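Local coordinates for protein helicase of the snf2/rad54 family (Sulfolobus solfataricus, PDB 1Z5Z) that probably uses ATP hydrolysis to remodel protein-DNA complexes as a SWI2/SNF2-family ATPase, of which this chain is the C-terminal domain, at residues G66-L69 with S70-K74; E50-F53 with N54-S58; E228-D231 with Q232-F236. All coordinates share one frame; numbering follows the deposited sequence.

Contact 1: G66-L69 with S70-K74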
loop_
_atom_site.group_PDB
_atom_site.type_symbol
_atom_site.label_atom_id
_atom_site.label_comp_id
_atom_site.label_asym_id
_atom_site.label_seq_id
_atom_site.Cartn_x
_atom_site.Cartn_y
_atom_site.Cartn_z
ATOM N N GLY A 66 2.422 20.302 -7.277
ATOM C CA GLY A 66 2.731 19.213 -8.181
ATOM C C GLY A 66 4.074 18.538 -7.916
ATOM O O GLY A 66 4.258 17.354 -8.223
ATOM N N MET A 67 5.032 19.273 -7.363
ATOM C CA MET A 67 6.329 18.677 -7.092
ATOM C C MET A 67 6.194 17.740 -5.907
ATOM O O MET A 67 6.724 16.638 -5.909
ATOM C CB MET A 67 7.389 19.752 -6.802
ATOM C CG MET A 67 8.776 19.182 -6.584
ATOM S SD MET A 67 10.011 20.478 -6.393
ATOM C CE MET A 67 10.503 20.714 -8.123
ATOM N N ILE A 68 5.470 18.186 -4.897
ATOM C CA ILE A 68 5.246 17.363 -3.728
ATOM C C ILE A 68 4.470 16.117 -4.174
ATOM O O ILE A 68 4.835 14.996 -3.819
ATOM C CB ILE A 68 4.444 18.127 -2.682
ATOM C CG1 ILE A 68 5.291 19.291 -2.152
ATOM C CG2 ILE A 68 4.004 17.186 -1.564
ATOM C CD1 ILE A 68 4.536 20.193 -1.172
ATOM N N LEU A 69 3.418 16.309 -4.972
ATOM C CA LEU A 69 2.615 15.177 -5.454
ATOM C C LEU A 69 3.434 14.094 -6.125
ATOM O O LEU A 69 3.263 12.905 -5.843
ATOM C CB LEU A 69 1.491 15.658 -6.389
ATOM C CG LEU A 69 0.308 16.155 -5.551
ATOM C CD1 LEU A 69 -0.907 16.509 -6.433
ATOM C CD2 LEU A 69 -0.088 15.062 -4.575
ATOM N N SER A 70 4.329 14.486 -7.015
ATOM C CA SER A 70 5.183 13.507 -7.673
ATOM C C SER A 70 6.079 12.783 -6.670
ATOM O O SER A 70 6.270 11.565 -6.767
ATOM C CB SER A 70 6.065 14.179 -8.716
ATOM O OG SER A 70 5.254 14.644 -9.773
ATOM N N THR A 71 6.650 13.510 -5.711
ATOM C CA THR A 71 7.498 12.821 -4.754
ATOM C C THR A 71 6.644 11.823 -3.957
ATOM O O THR A 71 7.023 10.675 -3.821
ATOM C CB THR A 71 8.221 13.801 -3.801
ATOM O OG1 THR A 71 9.100 14.629 -4.567
ATOM C CG2 THR A 71 9.100 13.029 -2.781
ATOM N N LEU A 72 5.503 12.247 -3.444
ATOM C CA LEU A 72 4.632 11.361 -2.671
ATOM C C LEU A 72 4.344 10.065 -3.421
ATOM O O LEU A 72 4.397 8.957 -2.872
ATOM C CB LEU A 72 3.330 12.083 -2.356
ATOM C CG LEU A 72 3.258 12.703 -0.961
ATOM C CD1 LEU A 72 4.656 13.106 -0.472
ATOM C CD2 LEU A 72 2.286 13.852 -0.974
ATOM N N LEU A 73 4.084 10.200 -4.713
ATOM C CA LEU A 73 3.791 9.048 -5.538
ATOM C C LEU A 73 4.977 8.096 -5.576
ATOM O O LEU A 73 4.822 6.880 -5.381
ATOM C CB LEU A 73 3.453 9.497 -6.964
ATOM C CG LEU A 73 3.188 8.385 -7.984
ATOM C CD1 LEU A 73 2.029 7.516 -7.507
ATOM C CD2 LEU A 73 2.865 9.003 -9.372
ATOM N N LYS A 74 6.165 8.620 -5.876
ATOM C CA LYS A 74 7.319 7.745 -5.937
ATOM C C LYS A 74 7.625 7.049 -4.600
ATOM O O LYS A 74 7.982 5.873 -4.582
ATOM C CB LYS A 74 8.554 8.492 -6.416
ATOM C CG LYS A 74 8.641 8.679 -7.937
ATOM C CD LYS A 74 9.989 9.355 -8.228
ATOM C CE LYS A 74 10.295 9.497 -9.697
ATOM N NZ LYS A 74 11.490 10.386 -9.830
HETATM O O HOH W 1 2.452 15.976 -9.798
HETATM O O HOH W 2 8.882 15.721 -7.157
#
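Four backbone hydrogen bonds tie Gly66-Leu69 to Ser70-Leu73 in the i to i+4 pattern of an alpha-helix. Leu72 N to Ile68 O is the shortest, at 2.9 Å, and nearly straight, with an N-H...O angle of 176°. In Ser70 N to Gly66 O, 3.1 Å, the donor stands above the carbonyl plane instead.

Water supplements two of these bonds. One molecule donates to Gly66 O at 2.8 Å and also bonds Ser70 OG, on an exposed side of the helix. A second donates both to Met67 O (2.7 Å) and to Thr71 OG1 (2.8 Å). Gly66 O and Met67 O are thus each gripped by one backbone amide and one water. The Thr71 hydroxyl lies beside its own backbone N (chi1 -63°), where it can share that water; its protein partner is Glu48 of the preceding helix.

The stretch lies within helix 61-78, which packs on helix 39-55 through Met67 and Thr71 and on helices 250-253 and 257-264 through Ile68 and Leu72. Helix 61-78 thus sits among these three helices in the C-terminal domain of the SWI2/SNF2 ATPase.

Apolar contact along the buried side comes from Ile68 and Leu72, one turn apart, which lie side by side and point the same way. Ile68 CG2, anti to its own amide nitrogen, meets Leu72 CD2 at 3.8 Å. Leu72 CD1 also lies against the Ile68 carbonyl, 3.8 Å from Ile68 O. Leu69 is a looser neighbour, its CD2 4.5 Å from Leu72 CD2, and its side chain reaches Thr253.

Contact 2: E50-F53 with N54-S58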
loop_
_atom_site.group_PDB
_atom_site.type_symbol
_atom_site.label_atom_id
_atom_site.label_comp_id
_atom_site.label_asym_id
_atom_site.label_seq_id
_atom_site.Cartn_x
_atom_site.Cartn_y
_atom_site.Cartn_z
ATOM N N GLU A 50 15.664 13.488 -0.802
ATOM C CA GLU A 50 16.712 14.493 -0.974
ATOM C C GLU A 50 16.458 15.275 -2.263
ATOM O O GLU A 50 16.597 16.499 -2.294
ATOM C CB GLU A 50 18.100 13.833 -0.949
ATOM C CG GLU A 50 18.503 13.552 0.492
ATOM C CD GLU A 50 19.909 13.024 0.658
ATOM O OE1 GLU A 50 20.142 11.837 0.335
ATOM O OE2 GLU A 50 20.784 13.801 1.124
ATOM N N ASN A 51 16.044 14.580 -3.314
ATOM C CA ASN A 51 15.724 15.275 -4.547
ATOM C C ASN A 51 14.579 16.283 -4.288
ATOM O O ASN A 51 14.674 17.446 -4.671
ATOM C CB ASN A 51 15.369 14.271 -5.651
ATOM C CG ASN A 51 16.612 13.514 -6.179
ATOM O OD1 ASN A 51 17.745 14.005 -6.075
ATOM N ND2 ASN A 51 16.398 12.331 -6.757
ATOM N N LEU A 52 13.517 15.882 -3.593
ATOM C CA LEU A 52 12.455 16.846 -3.351
ATOM C C LEU A 52 12.964 18.094 -2.626
ATOM O O LEU A 52 12.687 19.208 -3.061
ATOM C CB LEU A 52 11.306 16.243 -2.540
ATOM C CG LEU A 52 10.199 17.275 -2.299
ATOM C CD1 LEU A 52 9.664 17.705 -3.672
ATOM C CD2 LEU A 52 9.073 16.718 -1.442
ATOM N N PHE A 53 13.693 17.923 -1.517
ATOM C CA PHE A 53 14.176 19.087 -0.794
ATOM C C PHE A 53 15.253 19.888 -1.487
ATOM O O PHE A 53 15.475 21.041 -1.113
ATOM C CB PHE A 53 14.580 18.726 0.645
ATOM C CG PHE A 53 13.395 18.349 1.494
ATOM C CD1 PHE A 53 13.137 17.016 1.801
ATOM C CD2 PHE A 53 12.479 19.310 1.882
ATOM C CE1 PHE A 53 11.991 16.659 2.467
ATOM C CE2 PHE A 53 11.323 18.952 2.553
ATOM C CZ PHE A 53 11.082 17.642 2.839
ATOM N N ASN A 54 15.912 19.309 -2.487
ATOM C CA ASN A 54 16.937 20.032 -3.237
ATOM C C ASN A 54 16.279 21.064 -4.180
ATOM O O ASN A 54 16.873 22.091 -4.460
ATOM C CB ASN A 54 17.734 19.055 -4.110
ATOM C CG ASN A 54 18.897 18.384 -3.401
ATOM O OD1 ASN A 54 19.679 17.669 -4.044
ATOM N ND2 ASN A 54 19.025 18.589 -2.115
ATOM N N ASN A 55 15.061 20.788 -4.657
ATOM C CA ASN A 55 14.391 21.672 -5.618
ATOM C C ASN A 55 13.095 22.353 -5.196
ATOM O O ASN A 55 12.616 23.245 -5.897
ATOM C CB ASN A 55 14.125 20.902 -6.910
ATOM C CG ASN A 55 15.376 20.288 -7.480
ATOM O OD1 ASN A 55 16.292 20.993 -7.886
ATOM N ND2 ASN A 55 15.430 18.967 -7.506
ATOM N N ILE A 56 12.540 21.944 -4.063
ATOM C CA ILE A 56 11.290 22.490 -3.560
ATOM C C ILE A 56 11.305 24.007 -3.256
ATOM O O ILE A 56 10.266 24.670 -3.313
ATOM C CB ILE A 56 10.872 21.728 -2.297
ATOM C CG1 ILE A 56 9.551 22.275 -1.742
ATOM C CG2 ILE A 56 11.987 21.824 -1.272
ATOM C CD1 ILE A 56 8.380 21.313 -1.788
ATOM N N ASP A 57 12.462 24.565 -2.921
ATOM C CA ASP A 57 12.496 25.993 -2.617
ATOM C C ASP A 57 12.298 26.857 -3.867
ATOM O O ASP A 57 11.709 27.941 -3.794
ATOM C CB ASP A 57 13.811 26.365 -1.935
ATOM C CG ASP A 57 13.872 25.892 -0.505
ATOM O OD1 ASP A 57 14.991 25.815 0.025
ATOM O OD2 ASP A 57 12.806 25.605 0.098
ATOM N N SER A 58 12.774 26.376 -5.012
ATOM C CA SER A 58 12.637 27.131 -6.242
ATOM C C SER A 58 11.175 27.421 -6.556
ATOM O O SER A 58 10.796 28.578 -6.715
ATOM C CB SER A 58 13.297 26.392 -7.412
ATOM O OG SER A 58 12.581 25.225 -7.793
#
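Glu50 O accepts Asn54 N at 2.9 Å near the C-terminal end of helix 39-55, where the i to i+4 ladder grows irregular before the chain turns toward helix 61-78. The Asn54 side chain folds back over the same carbonyl, its CG 3.2 Å from Glu50 O.

At Asn51 the ladder weakens. Its carbonyl oxygen collects three weak bonds, from Asn54 N, Asn55 N and the side-chain amide Asn55 ND2, none of them well directed.

Leu52 O takes two backbone donors: Ile56 N at 2.9 Å, nearly in line with the carbonyl, and Asn55 N at 3.3 Å, well above its plane. Leu52 CD1 is 4.3 Å from Ile56 CD1, and both side chains continue into the core against helix 61-78.

Phe53 lies alongside Ile56, the two side chains pointing the same way, while Arg261 makes a cation-pi contact with the ring. Ile56 CG1 runs anti to the backbone N (chi1 -180°), which places CG2 in the crowded position between N and the carbonyl carbon. That methyl sits 3.5 Å from Phe53 CA and approaches the ring obliquely, with Ile56 CG2 to Phe53 CD2 at 4.1 Å.

Contact 3: E228-D231 with Q232-F236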
loop_
_atom_site.group_PDB
_atom_site.type_symbol
_atom_site.label_atom_id
_atom_site.label_comp_id
_atom_site.label_asym_id
_atom_site.label_seq_id
_atom_site.Cartn_x
_atom_site.Cartn_y
_atom_site.Cartn_z
ATOM N N GLU A 228 4.298 5.423 8.215
ATOM C CA GLU A 228 4.225 5.397 9.664
ATOM C C GLU A 228 3.747 6.743 10.217
ATOM O O GLU A 228 2.916 6.764 11.125
ATOM C CB GLU A 228 5.590 5.080 10.280
ATOM C CG GLU A 228 5.482 4.877 11.796
ATOM C CD GLU A 228 6.601 4.019 12.307
ATOM O OE1 GLU A 228 6.312 3.091 13.093
ATOM O OE2 GLU A 228 7.752 4.263 11.908
ATOM N N LYS A 229 4.310 7.844 9.703
ATOM C CA LYS A 229 3.949 9.204 10.136
ATOM C C LYS A 229 2.494 9.534 9.952
ATOM O O LYS A 229 1.840 10.063 10.855
ATOM C CB LYS A 229 4.749 10.249 9.373
ATOM C CG LYS A 229 6.086 10.583 9.975
ATOM C CD LYS A 229 6.885 9.360 10.237
ATOM C CE LYS A 229 8.253 9.724 10.726
ATOM N NZ LYS A 229 9.147 8.844 9.991
ATOM N N ILE A 230 1.987 9.269 8.758
ATOM C CA ILE A 230 0.592 9.545 8.520
ATOM C C ILE A 230 -0.287 8.698 9.428
ATOM O O ILE A 230 -1.241 9.194 10.010
ATOM C CB ILE A 230 0.224 9.294 7.056
ATOM C CG1 ILE A 230 0.787 10.422 6.198
ATOM C CG2 ILE A 230 -1.278 9.224 6.930
ATOM C CD1 ILE A 230 1.219 9.989 4.763
ATOM N N ASP A 231 0.039 7.423 9.584
ATOM C CA ASP A 231 -0.783 6.588 10.454
ATOM C C ASP A 231 -0.790 7.155 11.864
ATOM O O ASP A 231 -1.849 7.322 12.471
ATOM C CB ASP A 231 -0.256 5.159 10.491
ATOM C CG ASP A 231 -1.256 4.198 11.106
ATOM O OD1 ASP A 231 -1.173 3.958 12.325
ATOM O OD2 ASP A 231 -2.135 3.691 10.362
ATOM N N GLN A 232 0.399 7.444 12.388
ATOM C CA GLN A 232 0.504 8.010 13.725
ATOM C C GLN A 232 -0.306 9.289 13.877
ATOM O O GLN A 232 -1.009 9.465 14.865
ATOM C CB GLN A 232 1.966 8.310 14.072
ATOM C CG GLN A 232 2.777 7.062 14.332
ATOM C CD GLN A 232 4.252 7.343 14.470
ATOM O OE1 GLN A 232 5.051 6.425 14.670
ATOM N NE2 GLN A 232 4.629 8.614 14.350
ATOM N N LEU A 233 -0.204 10.187 12.907
ATOM C CA LEU A 233 -0.939 11.458 12.983
ATOM C C LEU A 233 -2.473 11.326 13.083
ATOM O O LEU A 233 -3.116 12.061 13.848
ATOM C CB LEU A 233 -0.607 12.320 11.779
ATOM C CG LEU A 233 0.632 13.185 11.870
ATOM C CD1 LEU A 233 0.856 13.841 10.526
ATOM C CD2 LEU A 233 0.460 14.235 12.982
ATOM N N LEU A 234 -3.058 10.419 12.296
ATOM C CA LEU A 234 -4.500 10.217 12.320
ATOM C C LEU A 234 -4.918 9.631 13.653
ATOM O O LEU A 234 -5.850 10.120 14.282
ATOM C CB LEU A 234 -4.932 9.251 11.222
ATOM C CG LEU A 234 -4.544 9.508 9.770
ATOM C CD1 LEU A 234 -5.249 8.480 8.890
ATOM C CD2 LEU A 234 -4.922 10.918 9.354
ATOM N N ALA A 235 -4.229 8.579 14.074
ATOM C CA ALA A 235 -4.561 7.896 15.315
ATOM C C ALA A 235 -4.321 8.711 16.577
ATOM O O ALA A 235 -4.764 8.307 17.657
ATOM C CB ALA A 235 -3.794 6.576 15.409
ATOM N N PHE A 236 -3.611 9.831 16.461
ATOM C CA PHE A 236 -3.338 10.663 17.629
ATOM C C PHE A 236 -4.563 11.494 17.998
ATOM O O PHE A 236 -5.170 11.272 19.051
ATOM C CB PHE A 236 -2.140 11.579 17.359
ATOM C CG PHE A 236 -1.910 12.633 18.421
ATOM C CD1 PHE A 236 -1.734 12.287 19.754
ATOM C CD2 PHE A 236 -1.831 13.975 18.074
ATOM C CE1 PHE A 236 -1.480 13.265 20.727
ATOM C CE2 PHE A 236 -1.575 14.952 19.041
ATOM C CZ PHE A 236 -1.401 14.594 20.366
HETATM O O HOH W 3 4.240 3.937 15.122
#
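Gln232, Leu233, Leu234 and Ala235 donate their backbone N-H groups to the carbonyls of Glu228, Lys229, Ile230 and Asp231 in turn, an unbroken run of i to i+4 bonds. Gln232 N to Glu228 O and Leu233 N to Lys229 O are both 2.9 Å long. The next two are longer, Leu234 N to Ile230 O at 3.2 Å and Ala235 N to Asp231 O at 3.1 Å. Past Ala235 the bonding weakens, for Phe236 N makes weak bonds to both Gln232 O and Leu233 O.

Among the side chains, those of Glu228 and Gln232, one turn apart, run at a slant to each other, carboxylate and amide turned by 35°. Gln232 OE1 comes up to the aliphatic part of Glu228, 3.3 Å from its CG. A water bridges the two side chains, donating to Glu228 OE1 at 3.0 Å and to Gln232 OE1 at 2.7 Å. Glu228 OE2 accepts from Gly224 N, which probably helps hold the carboxylate in place.

The segments make up most of helix 226-236, which follows strand 216-222 of the parallel sheet in the C-terminal helicase domain. Asp231 faces that strand: its CG stands anti to the backbone N (chi1 -166°), and the buried carboxylate is held by salt bridges from OD2 to Lys219 and Arg192 and by a hydrogen bond from Asn32 to OD1. These two positive charges would be expected to favour its ionised form.

On another side of the helix, Ile230 CG2 meets Leu234 CG at 4.3 Å. Leu234 CG, turned beside its own backbone N, also rests 3.3 Å from Ile230 O. Ile230 packs further on Ile252, while Leu233 touches Trp251.

Contacts 1 and 2 belong to successive helices, 61-78 and 39-55, and touch directly: Met67 CG lies 3.4 Å from Leu52 CD1, and Ile68 CG1 lies 3.7 Å from Ile56 CD1. Both are partly buried, sharing apolar packing on the inside, but contact 1 keeps a regular helical ladder with water on its carbonyls, whereas contact 2 has the bifurcated and weak bonds of a helix end. Contact 3 is a surface contact on helix 226-236, its centre about 19 Å from that of contact 1 and 24 Å from that of contact 2. There, a water-bridged polar pair accompanies a buried aspartate paired with basic residues. Helix 250-253 touches contacts 1 and 3.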